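PDB 4F62: geranyltranstransferase from Marinomonas sp. MED121, which probably catalyses head-to-tail condensation of isopentenyl diphosphate with an allylic diphosphate, building linear polyprenyl diphosphates as in farnesyl-diphosphate synthases. Local coordinates for residues E75-Y80 / A117-A122; F121-L126 / E143-S148. All coordinates share one frame; numbering follows the deposited sequence.

From the N terminus, helix 65-86 comes first and supplies residues 75-80. The 36 residues between 75-80 and 117-122, 19 of them helical, include the start of helix 108-126, and contact 1 closes that loop by setting 117-122 antiparallel against 75-80. Contact 2 closes a shorter loop of 16 residues, pairing 121-126 with 143-148 on helix 134-148. The loops follow one another rather than nest or cross, sharing Phe121 and Ala122 where they join. Their centres lie about 8 Å apart, and Ile77 of contact 1 also packs on Leu144 and Ser148 of contact 2. Three helices are thereby tied together, and both contacts reach the second subunit.

Contact 1 of 2, residues E75-Y80 / A117-A122; sequences ESIHAY and ALQTFA
The Tyr80 ring carries Gln119 on one face: Gln119 CB sits 4.1 Å from the Tyr80 ring centroid, a CH-pi contact over the face, displaced toward the rim. From there the glutamine runs alongside the tyrosine in the same direction, because its CG is anti to the backbone N (chi1 172°) and the chain beyond is extended. The amide plane lies 17° from the ring plane, with Gln119 NE2 3.5 Å from Tyr80 OH. The amide's polar partners lie instead on the second subunit, where Gln119 OE1 is hydrogen-bonded to Thr120 OG1 and Gln119 NE2 to Asp116 O, both of the second subunit. The Phe121 ring is approached obliquely by Ser76 OG, 3.4 Å from Phe121 CD2, while that hydroxyl is hydrogen-bonded to the carbonyl oxygen of Ala72 in its own helix.

The rest of the interface is close and largely apolar. Tyr80 CB meets Leu118 CB at 3.6 Å. Ser76 CB rests against a backbone oxygen, 3.6 Å from Leu118 O. Next to Ser76, Ile77 CD1 reaches Ala122 CB, one turn beyond Leu118, at 3.7 Å. Such small groups as Ser76 and Ala122 at the interface match an axis separation of just 8.0 Å, at 167° between the helix directions. This is antiparallel packing inside the all-helical polyprenyl synthetase fold. Helix 31-41 adjoins it through Leu118 and Ala79, helix 5-23 through Phe121 and Ser76, helix 153-162 through Tyr80 and Ile77, and helix 134-148 through Ile77 and Ala122.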
loop_
_atom_site.group_PDB
_atom_site.type_symbol
_atom_site.label_atom_id
_atom_site.label_comp_id
_atom_site.label_asym_id
_atom_site.label_seq_id
_atom_site.Cartn_x
_atom_site.Cartn_y
_atom_site.Cartn_z
ATOM N N GLU A 75 10.350 7.117 0.646
ATOM C CA GLU A 75 10.986 6.899 1.945
ATOM C C GLU A 75 10.092 6.040 2.855
ATOM O O GLU A 75 10.590 5.224 3.634
ATOM C CB GLU A 75 11.345 8.235 2.620
ATOM C CG GLU A 75 12.145 8.068 3.901
ATOM C CD GLU A 75 13.562 7.509 3.662
ATOM O OE1 GLU A 75 14.034 7.515 2.503
ATOM O OE2 GLU A 75 14.222 7.074 4.642
ATOM N N SER A 76 8.775 6.210 2.734
ATOM C CA SER A 76 7.835 5.423 3.543
ATOM C C SER A 76 7.831 3.964 3.141
ATOM O O SER A 76 7.788 3.080 4.001
ATOM C CB SER A 76 6.403 5.983 3.480
ATOM O OG SER A 76 6.374 7.260 4.096
ATOM N N ILE A 77 7.859 3.711 1.837
ATOM C CA ILE A 77 7.982 2.349 1.341
ATOM C C ILE A 77 9.284 1.716 1.860
ATOM O O ILE A 77 9.272 0.612 2.415
ATOM C CB ILE A 77 7.943 2.296 -0.199
ATOM C CG1 ILE A 77 6.536 2.671 -0.686
ATOM C CG2 ILE A 77 8.299 0.894 -0.691
ATOM C CD1 ILE A 77 5.429 1.718 -0.165
ATOM N N HIS A 78 10.392 2.434 1.697
ATOM C CA HIS A 78 11.696 1.956 2.134
ATOM C C HIS A 78 11.664 1.644 3.632
ATOM O O HIS A 78 12.113 0.571 4.069
ATOM C CB HIS A 78 12.766 3.004 1.807
ATOM C CG HIS A 78 14.138 2.641 2.282
ATOM N ND1 HIS A 78 14.773 1.475 1.907
ATOM C CD2 HIS A 78 14.992 3.290 3.102
ATOM C CE1 HIS A 78 15.963 1.421 2.481
ATOM N NE2 HIS A 78 16.123 2.517 3.211
ATOM N N ALA A 79 11.101 2.562 4.416
ATOM C CA ALA A 79 11.043 2.377 5.870
ATOM C C ALA A 79 10.190 1.170 6.255
ATOM O O ALA A 79 10.559 0.405 7.148
ATOM C CB ALA A 79 10.534 3.651 6.577
ATOM N N TYR A 80 9.053 1.000 5.588
ATOM C CA TYR A 80 8.218 -0.166 5.855
ATOM C C TYR A 80 8.982 -1.443 5.554
ATOM O O TYR A 80 8.965 -2.393 6.354
ATOM C CB TYR A 80 6.874 -0.083 5.103
ATOM C CG TYR A 80 6.586 -1.162 4.063
ATOM C CD1 TYR A 80 6.368 -2.493 4.425
ATOM C CD2 TYR A 80 6.469 -0.828 2.717
ATOM C CE1 TYR A 80 6.092 -3.463 3.462
ATOM C CE2 TYR A 80 6.185 -1.786 1.756
ATOM C CZ TYR A 80 5.999 -3.098 2.129
ATOM O OH TYR A 80 5.719 -4.040 1.157
ATOM N N ALA A 117 1.114 0.027 7.841
ATOM C CA ALA A 117 0.590 1.389 7.832
ATOM C C ALA A 117 1.517 2.328 7.072
ATOM O O ALA A 117 1.064 3.272 6.439
ATOM C CB ALA A 117 0.386 1.887 9.254
ATOM N N LEU A 118 2.820 2.082 7.143
ATOM C CA LEU A 118 3.749 2.912 6.384
ATOM C C LEU A 118 3.563 2.705 4.891
ATOM O O LEU A 118 3.734 3.643 4.114
ATOM C CB LEU A 118 5.203 2.658 6.789
ATOM C CG LEU A 118 5.644 3.393 8.072
ATOM C CD1 LEU A 118 6.971 2.843 8.588
ATOM C CD2 LEU A 118 5.778 4.885 7.824
ATOM N N GLN A 119 3.217 1.485 4.474
ATOM C CA GLN A 119 2.889 1.290 3.061
ATOM C C GLN A 119 1.648 2.099 2.664
ATOM O O GLN A 119 1.645 2.775 1.631
ATOM C CB GLN A 119 2.709 -0.192 2.656
ATOM C CG GLN A 119 2.174 -0.263 1.226
ATOM C CD GLN A 119 2.161 -1.652 0.585
ATOM O OE1 GLN A 119 1.865 -1.767 -0.606
ATOM N NE2 GLN A 119 2.459 -2.702 1.363
ATOM N N THR A 120 0.597 2.051 3.480
ATOM C CA THR A 120 -0.616 2.794 3.131
ATOM C C THR A 120 -0.327 4.294 3.143
ATOM O O THR A 120 -0.914 5.055 2.377
ATOM C CB THR A 120 -1.759 2.531 4.121
ATOM O OG1 THR A 120 -1.855 1.128 4.378
ATOM C CG2 THR A 120 -3.095 3.065 3.560
ATOM N N PHE A 121 0.558 4.726 4.035
ATOM C CA PHE A 121 0.883 6.149 4.137
ATOM C C PHE A 121 1.570 6.627 2.842
ATOM O O PHE A 121 1.380 7.766 2.418
ATOM C CB PHE A 121 1.765 6.378 5.366
ATOM C CG PHE A 121 2.161 7.813 5.586
ATOM C CD1 PHE A 121 1.199 8.797 5.720
ATOM C CD2 PHE A 121 3.507 8.165 5.705
ATOM C CE1 PHE A 121 1.555 10.126 5.942
ATOM C CE2 PHE A 121 3.878 9.500 5.932
ATOM C CZ PHE A 121 2.903 10.476 6.047
ATOM N N ALA A 122 2.363 5.757 2.217
ATOM C CA ALA A 122 3.004 6.110 0.951
ATOM C C ALA A 122 1.952 6.487 -0.078
ATOM O O ALA A 122 2.090 7.469 -0.805
ATOM C CB ALA A 122 3.841 4.963 0.436
#

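Contact 2 of 2, residues F121-L126 / E143-S148; sequences FAFELL and ELVVAS
Leu144 CD2 touches three residues of the facing segment: it lies over one face of the Phe123 ring, near the rim, meets Leu126 CD1 at 3.7 Å, and comes to 4.0 Å from Ala122 CB. With chi1 at -174°, CG of Leu144 is anti to the backbone N and the branched end extends across the interface. Val145 CG2 supplies the second close approach, 3.7 Å from Phe123 CE1, with the two side chains crossing at about a right angle and the methyl oblique to the ring.

The backbones stay well apart: the segment axes come no nearer than 11.7 Å, the closest CA atoms, those of Phe123 and Leu144, are 8.7 Å apart, and 198 Å² is buried, so contact is confined to these side-chain ends. The helices run antiparallel, 160° between their directions, as successive members of the helical bundle of the polyprenyl synthetase fold; Phe123, Leu126 and Leu144 bridge most of the distance between the axes, and Met191 of helix 170-194 also packs on Leu126. Replacing Phe123 with an alanine would probably leave Leu144 CD2 and Val145 CG2 without the ring they rest on and open a gap at the dimer interface, where Phe123 stacks on Phe123 of the second subunit.

The looser side of the contact lies toward Ser148, which turns back on its own helix, its OG donating to Leu144 O at 2.7 Å from 31° outside the carbonyl plane; that oxygen also accepts from Ser148 N. The solvent side lies at Val146, which is exposed and points clear of helix 108-126.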
loop_
_atom_site.group_PDB
_atom_site.type_symbol
_atom_site.label_atom_id
_atom_site.label_comp_id
_atom_site.label_asym_id
_atom_site.label_seq_id
_atom_site.Cartn_x
_atom_site.Cartn_y
_atom_site.Cartn_z
ATOM N N PHE A 121 0.558 4.726 4.035
ATOM C CA PHE A 121 0.883 6.149 4.137
ATOM C C PHE A 121 1.570 6.627 2.842
ATOM O O PHE A 121 1.380 7.766 2.418
ATOM C CB PHE A 121 1.765 6.378 5.366
ATOM C CG PHE A 121 2.161 7.813 5.586
ATOM C CD1 PHE A 121 1.199 8.797 5.720
ATOM C CD2 PHE A 121 3.507 8.165 5.705
ATOM C CE1 PHE A 121 1.555 10.126 5.942
ATOM C CE2 PHE A 121 3.878 9.500 5.932
ATOM C CZ PHE A 121 2.903 10.476 6.047
ATOM N N ALA A 122 2.363 5.757 2.217
ATOM C CA ALA A 122 3.004 6.110 0.951
ATOM C C ALA A 122 1.952 6.487 -0.078
ATOM O O ALA A 122 2.090 7.469 -0.805
ATOM C CB ALA A 122 3.841 4.963 0.436
ATOM N N PHE A 123 0.874 5.717 -0.117
ATOM C CA PHE A 123 -0.187 5.992 -1.073
ATOM C C PHE A 123 -1.035 7.166 -0.647
ATOM O O PHE A 123 -1.602 7.862 -1.490
ATOM C CB PHE A 123 -0.994 4.719 -1.364
ATOM C CG PHE A 123 -0.170 3.658 -2.063
ATOM C CD1 PHE A 123 0.110 3.765 -3.422
ATOM C CD2 PHE A 123 0.366 2.583 -1.352
ATOM C CE1 PHE A 123 0.883 2.801 -4.075
ATOM C CE2 PHE A 123 1.141 1.614 -1.991
ATOM C CZ PHE A 123 1.399 1.721 -3.362
ATOM N N GLU A 124 -1.095 7.415 0.660
ATOM C CA GLU A 124 -1.786 8.595 1.157
ATOM C C GLU A 124 -1.043 9.831 0.644
ATOM O O GLU A 124 -1.654 10.794 0.179
ATOM C CB GLU A 124 -1.823 8.602 2.694
ATOM C CG GLU A 124 -2.481 9.862 3.301
ATOM C CD GLU A 124 -2.464 9.867 4.837
ATOM O OE1 GLU A 124 -2.261 8.794 5.468
ATOM O OE2 GLU A 124 -2.646 10.951 5.421
ATOM N N LEU A 125 0.280 9.784 0.732
ATOM C CA LEU A 125 1.147 10.907 0.341
ATOM C C LEU A 125 0.924 11.263 -1.123
ATOM O O LEU A 125 0.834 12.437 -1.481
ATOM C CB LEU A 125 2.625 10.538 0.572
ATOM C CG LEU A 125 3.039 10.538 2.053
ATOM C CD1 LEU A 125 4.341 9.808 2.290
ATOM C CD2 LEU A 125 3.131 11.985 2.552
ATOM N N LEU A 126 0.795 10.235 -1.957
ATOM C CA LEU A 126 0.635 10.429 -3.402
ATOM C C LEU A 126 -0.780 10.795 -3.850
ATOM O O LEU A 126 -0.977 11.207 -4.995
ATOM C CB LEU A 126 1.124 9.196 -4.178
ATOM C CG LEU A 126 2.647 9.001 -4.196
ATOM C CD1 LEU A 126 3.021 7.718 -4.963
ATOM C CD2 LEU A 126 3.296 10.207 -4.847
ATOM N N GLU A 143 4.023 4.190 -10.958
ATOM C CA GLU A 143 5.469 4.045 -10.817
ATOM C C GLU A 143 5.813 3.392 -9.488
ATOM O O GLU A 143 6.660 2.493 -9.426
ATOM C CB GLU A 143 6.179 5.406 -10.903
ATOM C CG GLU A 143 6.206 6.039 -12.300
ATOM C CD GLU A 143 7.053 5.266 -13.306
ATOM O OE1 GLU A 143 8.012 4.568 -12.899
ATOM O OE2 GLU A 143 6.764 5.361 -14.521
ATOM N N LEU A 144 5.164 3.849 -8.420
ATOM C CA LEU A 144 5.489 3.358 -7.084
ATOM C C LEU A 144 5.029 1.911 -6.942
ATOM O O LEU A 144 5.722 1.082 -6.350
ATOM C CB LEU A 144 4.832 4.209 -6.000
ATOM C CG LEU A 144 5.240 3.838 -4.566
ATOM C CD1 LEU A 144 6.717 4.093 -4.345
ATOM C CD2 LEU A 144 4.403 4.602 -3.524
ATOM N N VAL A 145 3.858 1.614 -7.496
ATOM C CA VAL A 145 3.294 0.271 -7.434
ATOM C C VAL A 145 4.224 -0.743 -8.102
ATOM O O VAL A 145 4.526 -1.803 -7.540
ATOM C CB VAL A 145 1.899 0.225 -8.113
ATOM C CG1 VAL A 145 1.592 -1.175 -8.646
ATOM C CG2 VAL A 145 0.826 0.673 -7.133
ATOM N N VAL A 146 4.691 -0.411 -9.295
ATOM C CA VAL A 146 5.485 -1.363 -10.045
ATOM C C VAL A 146 6.847 -1.582 -9.371
ATOM O O VAL A 146 7.417 -2.675 -9.454
ATOM C CB VAL A 146 5.617 -0.952 -11.535
ATOM C CG1 VAL A 146 6.661 0.114 -11.716
ATOM C CG2 VAL A 146 5.960 -2.151 -12.373
ATOM N N ALA A 147 7.341 -0.555 -8.676
ATOM C CA ALA A 147 8.627 -0.634 -7.987
ATOM C C ALA A 147 8.552 -1.364 -6.651
ATOM O O ALA A 147 9.521 -1.992 -6.234
ATOM C CB ALA A 147 9.199 0.753 -7.771
ATOM N N SER A 148 7.410 -1.273 -5.977
ATOM C CA SER A 148 7.303 -1.730 -4.591
ATOM C C SER A 148 6.713 -3.128 -4.437
ATOM O O SER A 148 6.933 -3.789 -3.413
ATOM C CB SER A 148 6.436 -0.753 -3.782
ATOM O OG SER A 148 6.904 0.565 -3.958
#